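Local coordinates for protein phospholethanolamine N-methyltransferase 2 (Haemonchus contortus, PDB 4KRI) that probably methylates phosphomonomethylethanolamine with S-adenosylmethionine as methyl donor, a step on the nematode route to phosphocholine, at residues S310-A315 against G320-T325; F244-H249 against F290-S295; A212-F217 against A237-S242; E7-E12 against D156-L161. All coordinates share one frame; numbering follows the deposited sequence.

Contact 1. Residues S310-A315 against G320-T325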
loop_
_atom_site.group_PDB
_atom_site.type_symbol
_atom_site.label_atom_id
_atom_site.label_comp_id
_atom_site.label_asym_id
_atom_site.label_seq_id
_atom_site.Cartn_x
_atom_site.Cartn_y
_atom_site.Cartn_z
ATOM N N SER A 310 4.359 0.049 -17.151
ATOM C CA SER A 310 3.615 1.091 -17.872
ATOM C C SER A 310 3.010 2.107 -16.903
ATOM O O SER A 310 2.968 3.307 -17.191
ATOM C CB SER A 310 2.515 0.490 -18.747
ATOM O OG SER A 310 1.435 0.049 -17.945
ATOM N N ARG A 311 2.553 1.626 -15.745
ATOM C CA ARG A 311 2.026 2.521 -14.717
ATOM C C ARG A 311 3.111 3.422 -14.119
ATOM O O ARG A 311 2.881 4.613 -13.861
ATOM C CB ARG A 311 1.364 1.715 -13.600
ATOM C CG ARG A 311 0.132 0.948 -14.019
ATOM C CD ARG A 311 -0.931 1.107 -12.941
ATOM N NE ARG A 311 -2.191 0.438 -13.253
ATOM C CZ ARG A 311 -2.952 0.722 -14.305
ATOM N NH1 ARG A 311 -2.574 1.653 -15.172
ATOM N NH2 ARG A 311 -4.089 0.065 -14.498
ATOM N N ILE A 312 4.290 2.859 -13.902
ATOM C CA ILE A 312 5.435 3.634 -13.438
ATOM C C ILE A 312 5.829 4.686 -14.468
ATOM O O ILE A 312 6.049 5.851 -14.130
ATOM C CB ILE A 312 6.639 2.708 -13.138
ATOM C CG1 ILE A 312 6.378 1.895 -11.875
ATOM C CG2 ILE A 312 7.935 3.504 -13.036
ATOM C CD1 ILE A 312 7.410 0.811 -11.629
ATOM N N TYR A 313 5.930 4.277 -15.733
ATOM C CA TYR A 313 6.242 5.210 -16.806
ATOM C C TYR A 313 5.249 6.371 -16.831
ATOM O O TYR A 313 5.635 7.537 -16.974
ATOM C CB TYR A 313 6.234 4.457 -18.142
ATOM C CG TYR A 313 6.702 5.267 -19.320
ATOM C CD1 TYR A 313 8.014 5.185 -19.756
ATOM C CD2 TYR A 313 5.832 6.102 -20.009
ATOM C CE1 TYR A 313 8.449 5.922 -20.858
ATOM C CE2 TYR A 313 6.260 6.842 -21.104
ATOM C CZ TYR A 313 7.572 6.744 -21.517
ATOM O OH TYR A 313 8.008 7.475 -22.604
ATOM N N ARG A 314 3.966 6.053 -16.687
ATOM C CA ARG A 314 2.911 7.070 -16.720
ATOM C C ARG A 314 3.069 8.081 -15.571
ATOM O O ARG A 314 2.911 9.297 -15.773
ATOM C CB ARG A 314 1.543 6.386 -16.616
ATOM C CG ARG A 314 0.361 7.330 -16.492
ATOM C CD ARG A 314 -0.949 6.544 -16.456
ATOM N NE ARG A 314 -2.116 7.419 -16.375
ATOM C CZ ARG A 314 -2.608 7.888 -15.232
ATOM N NH1 ARG A 314 -2.028 7.562 -14.080
ATOM N NH2 ARG A 314 -3.674 8.681 -15.235
ATOM N N ALA A 315 3.409 7.578 -14.388
ATOM C CA ALA A 315 3.461 8.417 -13.189
ATOM C C ALA A 315 4.699 9.312 -13.130
ATOM O O ALA A 315 4.686 10.346 -12.467
ATOM C CB ALA A 315 3.376 7.551 -11.937
ATOM N N GLY A 320 12.220 11.816 -15.537
ATOM C CA GLY A 320 12.234 11.179 -14.223
ATOM C C GLY A 320 12.890 9.809 -14.235
ATOM O O GLY A 320 13.092 9.210 -15.294
ATOM N N LYS A 321 13.212 9.297 -13.050
ATOM C CA LYS A 321 13.996 8.067 -12.957
ATOM C C LYS A 321 13.325 7.016 -12.091
ATOM O O LYS A 321 12.773 7.331 -11.038
ATOM C CB LYS A 321 15.396 8.371 -12.409
ATOM C CG LYS A 321 16.266 7.122 -12.271
ATOM C CD LYS A 321 17.731 7.464 -11.972
ATOM C CE LYS A 321 18.526 7.674 -13.247
ATOM N NZ LYS A 321 19.938 8.076 -12.982
ATOM N N VAL A 322 13.373 5.769 -12.558
ATOM C CA VAL A 322 12.880 4.628 -11.797
ATOM C C VAL A 322 14.078 3.801 -11.352
ATOM O O VAL A 322 15.040 3.670 -12.091
ATOM C CB VAL A 322 11.881 3.783 -12.622
ATOM C CG1 VAL A 322 12.497 3.341 -13.946
ATOM C CG2 VAL A 322 11.398 2.563 -11.819
ATOM N N LEU A 323 14.039 3.303 -10.116
ATOM C CA LEU A 323 15.076 2.425 -9.596
ATOM C C LEU A 323 14.399 1.345 -8.776
ATOM O O LEU A 323 13.603 1.636 -7.889
ATOM C CB LEU A 323 16.082 3.211 -8.753
ATOM C CG LEU A 323 17.382 2.498 -8.380
ATOM C CD1 LEU A 323 18.504 3.501 -8.171
ATOM C CD2 LEU A 323 17.186 1.660 -7.131
ATOM N N ILE A 324 14.699 0.090 -9.098
ATOM C CA ILE A 324 14.067 -1.050 -8.438
ATOM C C ILE A 324 15.137 -2.083 -8.078
ATOM O O ILE A 324 16.050 -2.342 -8.870
ATOM C CB ILE A 324 13.034 -1.723 -9.389
ATOM C CG1 ILE A 324 11.959 -0.719 -9.830
ATOM C CG2 ILE A 324 12.380 -2.945 -8.739
ATOM C CD1 ILE A 324 11.030 -1.245 -10.925
ATOM N N THR A 325 15.043 -2.658 -6.881
ATOM C CA THR A 325 15.773 -3.886 -6.578
ATOM C C THR A 325 14.742 -4.974 -6.341
ATOM O O THR A 325 13.651 -4.693 -5.880
ATOM C CB THR A 325 16.728 -3.765 -5.361
ATOM O OG1 THR A 325 15.963 -3.690 -4.148
ATOM C CG2 THR A 325 17.628 -2.533 -5.488
#
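Ile-312 reaches from helix 305-315 to the strand with both its branches, and each branch meets a different residue. Its CG2 methyl lies 3.8 Å from CG2 of Val-322 and 4.0 Å from CB of Val-322, and the two side chains stand roughly at right angles to each other. The longer branch runs on past the valine until CD1 of Ile-312 comes 4.2 Å from CD1 of Ile-324, a looser contact made tip to tip. Ile-312 can divide itself in this way because CG1 stands anti to its carbonyl carbon (chi1 -72°) and the chain then stays extended, while the CG2 methyl, anti to the backbone N, is left to face Val-322.

Strands 290-296 and 320-329 are parallel neighbours, and helix 305-315 joins them in the chain, giving the beta-alpha-beta crossover expected of a Rossmann-like methyltransferase domain. Val-322 and Ile-324, two residues apart, present the same strand face to this helix. On Val-322 the methyl that touches the helix is the one anti to the backbone N, while CG1 sits between N and the carbonyl carbon (chi1 55°). All three side chains are buried and purely apolar. Ile-312 also packs on Val-293 of the adjoining strand, and both Val-322 and Ile-324 touch Phe-427 of strand 422-430.

Contact 2. Residues F244-H249 against F290-S295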
loop_
_atom_site.group_PDB
_atom_site.type_symbol
_atom_site.label_atom_id
_atom_site.label_comp_id
_atom_site.label_asym_id
_atom_site.label_seq_id
_atom_site.Cartn_x
_atom_site.Cartn_y
_atom_site.Cartn_z
ATOM N N PHE A 244 17.724 12.924 2.273
ATOM C CA PHE A 244 17.785 13.722 1.052
ATOM C C PHE A 244 16.748 14.834 0.988
ATOM O O PHE A 244 16.781 15.654 0.071
ATOM C CB PHE A 244 17.655 12.810 -0.171
ATOM C CG PHE A 244 18.746 11.781 -0.269
ATOM C CD1 PHE A 244 19.943 12.083 -0.899
ATOM C CD2 PHE A 244 18.576 10.511 0.275
ATOM C CE1 PHE A 244 20.953 11.143 -0.988
ATOM C CE2 PHE A 244 19.579 9.569 0.189
ATOM C CZ PHE A 244 20.768 9.881 -0.449
ATOM N N GLY A 245 15.823 14.875 1.943
ATOM C CA GLY A 245 14.816 15.923 1.940
ATOM C C GLY A 245 13.783 15.754 0.837
ATOM O O GLY A 245 13.140 16.724 0.417
ATOM N N LEU A 246 13.632 14.518 0.373
ATOM C CA LEU A 246 12.633 14.210 -0.641
ATOM C C LEU A 246 11.243 14.228 -0.020
ATOM O O LEU A 246 11.079 13.923 1.167
ATOM C CB LEU A 246 12.889 12.833 -1.226
ATOM C CG LEU A 246 14.183 12.712 -2.033
ATOM C CD1 LEU A 246 14.376 11.283 -2.500
ATOM C CD2 LEU A 246 14.092 13.648 -3.217
ATOM N N GLN A 247 10.248 14.593 -0.826
ATOM C CA GLN A 247 8.853 14.370 -0.469
ATOM C C GLN A 247 8.496 12.986 -0.990
ATOM O O GLN A 247 8.627 12.706 -2.193
ATOM C CB GLN A 247 7.961 15.427 -1.114
ATOM C CG GLN A 247 6.483 15.249 -0.826
ATOM C CD GLN A 247 5.658 16.388 -1.380
ATOM O OE1 GLN A 247 5.165 16.324 -2.505
ATOM N NE2 GLN A 247 5.511 17.444 -0.594
ATOM N N VAL A 248 8.078 12.105 -0.088
ATOM C CA VAL A 248 7.924 10.699 -0.441
ATOM C C VAL A 248 6.512 10.228 -0.178
ATOM O O VAL A 248 5.993 10.422 0.910
ATOM C CB VAL A 248 8.867 9.794 0.375
ATOM C CG1 VAL A 248 8.751 8.362 -0.130
ATOM C CG2 VAL A 248 10.305 10.290 0.281
ATOM N N HIS A 249 5.888 9.621 -1.185
ATOM C CA HIS A 249 4.583 9.007 -1.001
ATOM C C HIS A 249 4.772 7.521 -1.126
ATOM O O HIS A 249 5.200 7.025 -2.167
ATOM C CB HIS A 249 3.573 9.459 -2.056
ATOM C CG HIS A 249 2.208 8.883 -1.844
ATOM N ND1 HIS A 249 1.504 9.056 -0.670
ATOM C CD2 HIS A 249 1.421 8.120 -2.644
ATOM C CE1 HIS A 249 0.341 8.434 -0.757
ATOM N NE2 HIS A 249 0.267 7.859 -1.944
ATOM N N PHE A 290 5.861 12.456 -10.659
ATOM C CA PHE A 290 6.970 12.050 -9.790
ATOM C C PHE A 290 8.341 12.240 -10.415
ATOM O O PHE A 290 8.571 11.876 -11.567
ATOM C CB PHE A 290 6.807 10.584 -9.328
ATOM C CG PHE A 290 5.660 10.391 -8.371
ATOM C CD1 PHE A 290 5.798 10.730 -7.035
ATOM C CD2 PHE A 290 4.441 9.898 -8.809
ATOM C CE1 PHE A 290 4.741 10.568 -6.151
ATOM C CE2 PHE A 290 3.379 9.738 -7.920
ATOM C CZ PHE A 290 3.536 10.072 -6.599
ATOM N N ASP A 291 9.274 12.779 -9.627
ATOM C CA ASP A 291 10.672 12.822 -10.050
ATOM C C ASP A 291 11.334 11.443 -10.026
ATOM O O ASP A 291 12.197 11.154 -10.854
ATOM C CB ASP A 291 11.464 13.791 -9.168
ATOM C CG ASP A 291 10.987 15.210 -9.311
ATOM O OD1 ASP A 291 11.305 15.832 -10.357
ATOM O OD2 ASP A 291 10.283 15.702 -8.394
ATOM N N TYR A 292 10.933 10.603 -9.070
ATOM C CA TYR A 292 11.533 9.293 -8.862
ATOM C C TYR A 292 10.471 8.292 -8.507
ATOM O O TYR A 292 9.503 8.614 -7.827
ATOM C CB TYR A 292 12.543 9.330 -7.689
ATOM C CG TYR A 292 13.570 10.404 -7.866
ATOM C CD1 TYR A 292 14.613 10.242 -8.772
ATOM C CD2 TYR A 292 13.494 11.587 -7.143
ATOM C CE1 TYR A 292 15.554 11.240 -8.954
ATOM C CE2 TYR A 292 14.431 12.595 -7.321
ATOM C CZ TYR A 292 15.455 12.410 -8.226
ATOM O OH TYR A 292 16.385 13.408 -8.411
ATOM N N VAL A 293 10.660 7.064 -8.966
ATOM C CA VAL A 293 9.874 5.953 -8.478
ATOM C C VAL A 293 10.884 4.938 -7.981
ATOM O O VAL A 293 11.826 4.571 -8.690
ATOM C CB VAL A 293 9.004 5.340 -9.593
ATOM C CG1 VAL A 293 8.391 4.026 -9.121
ATOM C CG2 VAL A 293 7.897 6.317 -9.988
ATOM N N PHE A 294 10.708 4.515 -6.743
ATOM C CA PHE A 294 11.656 3.627 -6.092
ATOM C C PHE A 294 10.900 2.401 -5.636
ATOM O O PHE A 294 9.816 2.522 -5.070
ATOM C CB PHE A 294 12.223 4.355 -4.866
ATOM C CG PHE A 294 13.245 3.555 -4.093
ATOM C CD1 PHE A 294 14.406 3.109 -4.703
ATOM C CD2 PHE A 294 13.058 3.288 -2.742
ATOM C CE1 PHE A 294 15.359 2.391 -3.986
ATOM C CE2 PHE A 294 14.006 2.566 -2.013
ATOM C CZ PHE A 294 15.162 2.127 -2.634
ATOM N N SER A 295 11.456 1.213 -5.845
ATOM C CA SER A 295 10.809 0.027 -5.307
ATOM C C SER A 295 11.863 -0.910 -4.794
ATOM O O SER A 295 12.700 -1.380 -5.553
ATOM C CB SER A 295 9.940 -0.666 -6.349
ATOM O OG SER A 295 9.287 -1.772 -5.742
#
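Leu-246 and Tyr-292 meet through one methyl and one ring carbon, CD2 of the leucine lying 4.3 Å from CE2 of the tyrosine. The leucine is extended, with CD1 trans to CA (chi2 177°), and its second methyl, the one branching off that line, makes the contact. CB of Tyr-292 points toward the other segment, and with CG beside the backbone N (chi1 -54°) the ring reaches the leucine. Its hydroxyl is engaged elsewhere, in a hydrogen bond with OE1 of Gln-224.

Further along, CB of His-249 approaches CE1 of Phe-290 at 4.4 Å. Here it is the methylene of the histidine that touches, not the imidazole, whose ND1 is hydrogen-bonded to OG1 of Thr-274. The CB of Phe-290 does not point at the opposing segment; it is the far part of its ring that comes nearer. Between the two aromatic residues the chain turns a corner at Asp-291. Both contacts are loose and apolar, and no hydrogen bond joins the two segments.

The two strands are not paired with each other: strand 225-229 lies between them, pairing in parallel with both 247-252 and 290-296. From it, Arg-225 makes a cation-pi contact with Phe-290 and Met-226 packs on Leu-246, while Ala-240 of helix 235-244 also touches Leu-246 and Phe-217 meets Tyr-292 edge-to-face.

Contact 3. Residues A212-F217 against A237-S242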
loop_
_atom_site.group_PDB
_atom_site.type_symbol
_atom_site.label_atom_id
_atom_site.label_comp_id
_atom_site.label_asym_id
_atom_site.label_seq_id
_atom_site.Cartn_x
_atom_site.Cartn_y
_atom_site.Cartn_z
ATOM N N ALA A 212 22.894 3.031 0.397
ATOM C CA ALA A 212 23.770 2.771 -0.741
ATOM C C ALA A 212 22.948 2.667 -2.028
ATOM O O ALA A 212 23.357 3.171 -3.070
ATOM C CB ALA A 212 24.583 1.503 -0.505
ATOM N N ILE A 213 21.779 2.034 -1.945
ATOM C CA ILE A 213 20.895 1.917 -3.106
ATOM C C ILE A 213 20.331 3.277 -3.526
ATOM O O ILE A 213 20.310 3.605 -4.715
ATOM C CB ILE A 213 19.756 0.919 -2.828
ATOM C CG1 ILE A 213 20.366 -0.454 -2.552
ATOM C CG2 ILE A 213 18.779 0.844 -3.990
ATOM C CD1 ILE A 213 19.370 -1.534 -2.409
ATOM N N LEU A 214 19.893 4.081 -2.560
ATOM C CA LEU A 214 19.349 5.405 -2.877
ATOM C C LEU A 214 20.352 6.283 -3.613
ATOM O O LEU A 214 19.982 7.078 -4.481
ATOM C CB LEU A 214 18.904 6.128 -1.607
ATOM C CG LEU A 214 17.588 5.619 -1.033
ATOM C CD1 LEU A 214 17.271 6.345 0.282
ATOM C CD2 LEU A 214 16.460 5.810 -2.044
ATOM N N LYS A 215 21.622 6.141 -3.271
ATOM C CA LYS A 215 22.658 6.932 -3.919
ATOM C C LYS A 215 22.818 6.603 -5.403
ATOM O O LYS A 215 23.332 7.412 -6.167
ATOM C CB LYS A 215 23.993 6.764 -3.183
ATOM C CG LYS A 215 24.047 7.583 -1.889
ATOM C CD LYS A 215 25.327 7.313 -1.097
ATOM C CE LYS A 215 25.309 8.057 0.240
ATOM N NZ LYS A 215 26.510 7.746 1.073
ATOM N N ARG A 216 22.369 5.424 -5.808
ATOM C CA ARG A 216 22.489 5.032 -7.209
ATOM C C ARG A 216 21.464 5.712 -8.119
ATOM O O ARG A 216 21.487 5.529 -9.341
ATOM C CB ARG A 216 22.460 3.513 -7.332
ATOM C CG ARG A 216 23.592 2.890 -6.530
ATOM C CD ARG A 216 23.729 1.431 -6.774
ATOM N NE ARG A 216 23.962 1.138 -8.182
ATOM C CZ ARG A 216 24.277 -0.073 -8.630
ATOM N NH1 ARG A 216 24.405 -1.071 -7.772
ATOM N NH2 ARG A 216 24.466 -0.280 -9.923
ATOM N N PHE A 217 20.587 6.518 -7.527
ATOM C CA PHE A 217 19.708 7.386 -8.315
ATOM C C PHE A 217 20.539 8.487 -8.954
ATOM O O PHE A 217 20.139 9.071 -9.965
ATOM C CB PHE A 217 18.651 8.056 -7.436
ATOM C CG PHE A 217 17.330 7.327 -7.372
ATOM C CD1 PHE A 217 16.476 7.303 -8.465
ATOM C CD2 PHE A 217 16.925 6.705 -6.203
ATOM C CE1 PHE A 217 15.245 6.649 -8.401
ATOM C CE2 PHE A 217 15.698 6.058 -6.124
ATOM C CZ PHE A 217 14.847 6.038 -7.224
ATOM N N ALA A 237 11.194 4.925 2.997
ATOM C CA ALA A 237 10.587 6.217 2.712
ATOM C C ALA A 237 11.054 7.263 3.709
ATOM O O ALA A 237 11.366 8.402 3.339
ATOM C CB ALA A 237 9.062 6.124 2.726
ATOM N N ARG A 238 11.074 6.882 4.983
ATOM C CA ARG A 238 11.483 7.798 6.031
ATOM C C ARG A 238 12.942 8.218 5.854
ATOM O O ARG A 238 13.308 9.364 6.134
ATOM C CB ARG A 238 11.243 7.160 7.411
ATOM C CG ARG A 238 9.747 6.995 7.748
ATOM C CD ARG A 238 9.081 8.335 8.012
ATOM N NE ARG A 238 9.726 8.982 9.157
ATOM C CZ ARG A 238 9.521 8.641 10.424
ATOM N NH1 ARG A 238 8.665 7.673 10.732
ATOM N NH2 ARG A 238 10.169 9.274 11.396
ATOM N N GLN A 239 13.765 7.287 5.383
ATOM C CA GLN A 239 15.178 7.560 5.125
ATOM C C GLN A 239 15.400 8.475 3.918
ATOM O O GLN A 239 16.252 9.367 3.949
ATOM C CB GLN A 239 15.921 6.247 4.894
ATOM C CG GLN A 239 17.399 6.424 4.635
ATOM C CD GLN A 239 18.066 5.095 4.339
ATOM O OE1 GLN A 239 17.545 4.303 3.560
ATOM N NE2 GLN A 239 19.206 4.843 4.966
ATOM N N ALA A 240 14.641 8.242 2.854
ATOM C CA ALA A 240 14.702 9.126 1.688
ATOM C C ALA A 240 14.361 10.560 2.085
ATOM O O ALA A 240 15.009 11.523 1.640
ATOM C CB ALA A 240 13.766 8.620 0.583
ATOM N N ALA A 241 13.356 10.710 2.945
ATOM C CA ALA A 241 12.966 12.032 3.390
ATOM C C ALA A 241 14.030 12.615 4.321
ATOM O O ALA A 241 14.424 13.782 4.176
ATOM C CB ALA A 241 11.610 11.994 4.090
ATOM N N SER A 242 14.501 11.828 5.283
ATOM C CA SER A 242 15.384 12.417 6.298
ATOM C C SER A 242 16.794 12.694 5.772
ATOM O O SER A 242 17.437 13.656 6.191
ATOM C CB SER A 242 15.444 11.555 7.558
ATOM O OG SER A 242 16.006 10.294 7.259
#
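Helix 235-244, which follows the first strand and glycine-rich turn of the Rossmann-like methyltransferase domain, packs here against helix 206-215, with Leu-214 set against Gln-239 and Ala-240. One methyl does the work: CD1 of Leu-214 lies 4.0 Å from CA of Ala-240 and 4.2 Å from its CB. With only a CB on the alanine, the leucine can come up against the helix backbone itself, and Leu-214 and Ala-240 are the residues whose CA atoms come nearest across the contact, 7.5 Å apart. The chain of Leu-214 runs out straight through CB and CG (chi2 177°), and CD1 is its far end.

The same methyl sits 3.9 Å from OE1 of Gln-239, a van der Waals approach to a polar atom. The glutamine side chain is fully stretched, with CG opposite its backbone N (chi1 -179°), and it runs obliquely to the leucine. Its amide is bonded at both ends to helix 206-215: OE1 accepts from ND2 of Asn-210, and NE2 donates to the carbonyl O of Trp-207. The buried amide therefore has its oxygen and nitrogen satisfied and its rotation fixed, so the oxygen can lie beside a leucine methyl, and the helices are held by polar as well as apolar contact.

Contact 4. Residues E7-E12 against D156-L161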
loop_
_atom_site.group_PDB
_atom_site.type_symbol
_atom_site.label_atom_id
_atom_site.label_comp_id
_atom_site.label_asym_id
_atom_site.label_seq_id
_atom_site.Cartn_x
_atom_site.Cartn_y
_atom_site.Cartn_z
ATOM N N GLU A 7 -12.780 18.341 1.616
ATOM C CA GLU A 7 -13.880 17.917 0.756
ATOM C C GLU A 7 -13.427 17.755 -0.689
ATOM O O GLU A 7 -13.905 16.867 -1.399
ATOM C CB GLU A 7 -15.071 18.875 0.859
ATOM C CG GLU A 7 -15.877 18.701 2.131
ATOM C CD GLU A 7 -15.209 19.292 3.351
ATOM O OE1 GLU A 7 -14.518 20.321 3.214
ATOM O OE2 GLU A 7 -15.386 18.735 4.454
ATOM N N ARG A 8 -12.496 18.599 -1.131
ATOM C CA ARG A 8 -11.970 18.436 -2.477
ATOM C C ARG A 8 -11.235 17.110 -2.612
ATOM O O ARG A 8 -11.361 16.436 -3.634
ATOM C CB ARG A 8 -11.096 19.621 -2.887
ATOM C CG ARG A 8 -11.950 20.868 -3.167
ATOM C CD ARG A 8 -11.144 22.000 -3.748
ATOM N NE ARG A 8 -10.516 21.636 -5.013
ATOM C CZ ARG A 8 -11.043 21.864 -6.214
ATOM N NH1 ARG A 8 -12.231 22.456 -6.334
ATOM N NH2 ARG A 8 -10.375 21.504 -7.300
ATOM N N GLN A 9 -10.502 16.714 -1.575
ATOM C CA GLN A 9 -9.803 15.435 -1.634
ATOM C C GLN A 9 -10.780 14.250 -1.639
ATOM O O GLN A 9 -10.540 13.252 -2.326
ATOM C CB GLN A 9 -8.781 15.306 -0.487
ATOM C CG GLN A 9 -7.846 14.128 -0.683
ATOM C CD GLN A 9 -6.959 13.825 0.513
ATOM O OE1 GLN A 9 -6.883 14.600 1.475
ATOM N NE2 GLN A 9 -6.280 12.683 0.457
ATOM N N LEU A 10 -11.885 14.360 -0.895
ATOM C CA LEU A 10 -12.883 13.288 -0.890
ATOM C C LEU A 10 -13.425 13.066 -2.298
ATOM O O LEU A 10 -13.598 11.921 -2.729
ATOM C CB LEU A 10 -14.040 13.593 0.069
ATOM C CG LEU A 10 -13.667 13.641 1.546
ATOM C CD1 LEU A 10 -14.910 13.806 2.396
ATOM C CD2 LEU A 10 -12.922 12.382 1.930
ATOM N N ILE A 11 -13.686 14.160 -3.010
ATOM C CA ILE A 11 -14.212 14.061 -4.373
ATOM C C ILE A 11 -13.142 13.572 -5.343
ATOM O O ILE A 11 -13.447 12.842 -6.295
ATOM C CB ILE A 11 -14.828 15.409 -4.842
ATOM C CG1 ILE A 11 -15.977 15.811 -3.923
ATOM C CG2 ILE A 11 -15.318 15.327 -6.282
ATOM C CD1 ILE A 11 -16.914 14.678 -3.620
ATOM N N GLU A 12 -11.884 13.933 -5.101
ATOM C CA GLU A 12 -10.804 13.382 -5.925
ATOM C C GLU A 12 -10.723 11.861 -5.782
ATOM O O GLU A 12 -10.515 11.154 -6.769
ATOM C CB GLU A 12 -9.452 14.027 -5.580
ATOM C CG GLU A 12 -9.352 15.483 -6.020
ATOM C CD GLU A 12 -8.288 16.251 -5.246
ATOM O OE1 GLU A 12 -7.617 15.636 -4.387
ATOM O OE2 GLU A 12 -8.124 17.461 -5.507
ATOM N N ASP A 156 -5.939 10.235 9.854
ATOM C CA ASP A 156 -7.259 10.668 9.401
ATOM C C ASP A 156 -7.435 9.970 8.050
ATOM O O ASP A 156 -6.726 10.281 7.095
ATOM C CB ASP A 156 -7.268 12.202 9.282
ATOM C CG ASP A 156 -8.659 12.783 9.176
ATOM O OD1 ASP A 156 -9.634 11.996 9.068
ATOM O OD2 ASP A 156 -8.787 14.039 9.193
ATOM N N PHE A 157 -8.327 8.983 7.975
ATOM C CA PHE A 157 -8.345 8.094 6.797
ATOM C C PHE A 157 -9.550 8.253 5.871
ATOM O O PHE A 157 -10.630 8.632 6.308
ATOM C CB PHE A 157 -8.234 6.644 7.255
ATOM C CG PHE A 157 -6.929 6.330 7.919
ATOM C CD1 PHE A 157 -5.764 6.267 7.174
ATOM C CD2 PHE A 157 -6.866 6.133 9.291
ATOM C CE1 PHE A 157 -4.549 5.970 7.775
ATOM C CE2 PHE A 157 -5.657 5.849 9.910
ATOM C CZ PHE A 157 -4.493 5.765 9.144
ATOM N N ILE A 158 -9.339 7.961 4.590
ATOM C CA ILE A 158 -10.403 7.906 3.591
ATOM C C ILE A 158 -10.368 6.524 2.964
ATOM O O ILE A 158 -9.362 6.140 2.370
ATOM C CB ILE A 158 -10.168 8.911 2.469
ATOM C CG1 ILE A 158 -10.034 10.328 3.042
ATOM C CG2 ILE A 158 -11.315 8.851 1.445
ATOM C CD1 ILE A 158 -9.445 11.320 2.044
ATOM N N TRP A 159 -11.453 5.771 3.087
ATOM C CA TRP A 159 -11.550 4.499 2.371
ATOM C C TRP A 159 -12.281 4.729 1.066
ATOM O O TRP A 159 -13.280 5.434 1.029
ATOM C CB TRP A 159 -12.349 3.464 3.187
ATOM C CG TRP A 159 -11.619 2.846 4.335
ATOM C CD1 TRP A 159 -11.025 1.613 4.365
ATOM C CD2 TRP A 159 -11.428 3.411 5.633
ATOM N NE1 TRP A 159 -10.472 1.384 5.610
ATOM C CE2 TRP A 159 -10.702 2.477 6.401
ATOM C CE3 TRP A 159 -11.799 4.624 6.224
ATOM C CZ2 TRP A 159 -10.340 2.718 7.728
ATOM C CZ3 TRP A 159 -11.437 4.863 7.534
ATOM C CH2 TRP A 159 -10.712 3.915 8.271
ATOM N N THR A 160 -11.801 4.109 -0.001
ATOM C CA THR A 160 -12.527 4.088 -1.267
ATOM C C THR A 160 -12.908 2.637 -1.499
ATOM O O THR A 160 -12.028 1.794 -1.630
ATOM C CB THR A 160 -11.621 4.546 -2.436
ATOM O OG1 THR A 160 -11.214 5.910 -2.228
ATOM C CG2 THR A 160 -12.385 4.477 -3.753
ATOM N N LEU A 161 -14.211 2.350 -1.544
ATOM C CA LEU A 161 -14.710 0.972 -1.701
ATOM C C LEU A 161 -15.792 0.957 -2.770
ATOM O O LEU A 161 -16.432 1.976 -3.011
ATOM C CB LEU A 161 -15.313 0.493 -0.374
ATOM C CG LEU A 161 -14.443 0.611 0.882
ATOM C CD1 LEU A 161 -15.284 0.382 2.140
ATOM C CD2 LEU A 161 -13.295 -0.375 0.830
#
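The apolar part of this contact is Leu-10 against Ile-158. CD2 of Leu-10 is placed 3.6 Å from CD1 of Ile-158, 3.7 Å from CG1 and 3.9 Å from CG2 of the same residue, so one leucine methyl rests along much of the isoleucine side chain. The CB of Ile-158 points toward the helix, whereas the CB of Leu-10 does not face the strand; the residue gets there by its outer end. CG of Leu-10 is anti to the carbonyl carbon (chi1 -66°), and CD2 is the methyl off the extended line of the chain. The two side chains cross obliquely.

Helix 5-18 lies in this way on strand 156-166 of the N-terminal domain, which runs antiparallel to strand 98-105; from there the sheet continues in parallel through 64-70 to 25-29. This arrangement is consistent with a Rossmann-like fold. Ile-101 of strand 98-105 also packs on Ile-158, and Arg-103 touches Leu-10.

Mixed polar and apolar contact comes from Gln-9, whose amide lays its flat face over the CD1 methyl of Ile-158: CD and NE2 of the glutamine are each 3.8 Å from CD1 of the isoleucine. Hydrogen bonds of that amide go to backbone atoms outside the two segments, NE2 to the carbonyl O of Glu-143 and OE1 from the N of Leu-145. They fix the amide's rotation and tie helix 5-18 to the end of strand 132-143 and the start of helix 145-151.

Contacts 1, 2 and 3 form a connected group in the methyltransferase domain. Contacts 1 and 2 lie with their centres 11 Å apart and each contributes one of two neighbouring parallel strands, joined by a probable hydrogen bond from Leu-323 N to Val-293 O at 2.9 Å. Contact 3 is 8 Å from contact 2, centre to centre, and Phe-217 bridges it to both others, packing on Tyr-292, Phe-294 and Leu-323. The side chains of Gln-239, Ile-324 and His-249 stand about 8, 10 and 11 Å from bound S-adenosylhomocysteine, so none of these three touches it. Contact 4 stands apart in the N-terminal domain, its centre 23 to 29 Å from the others.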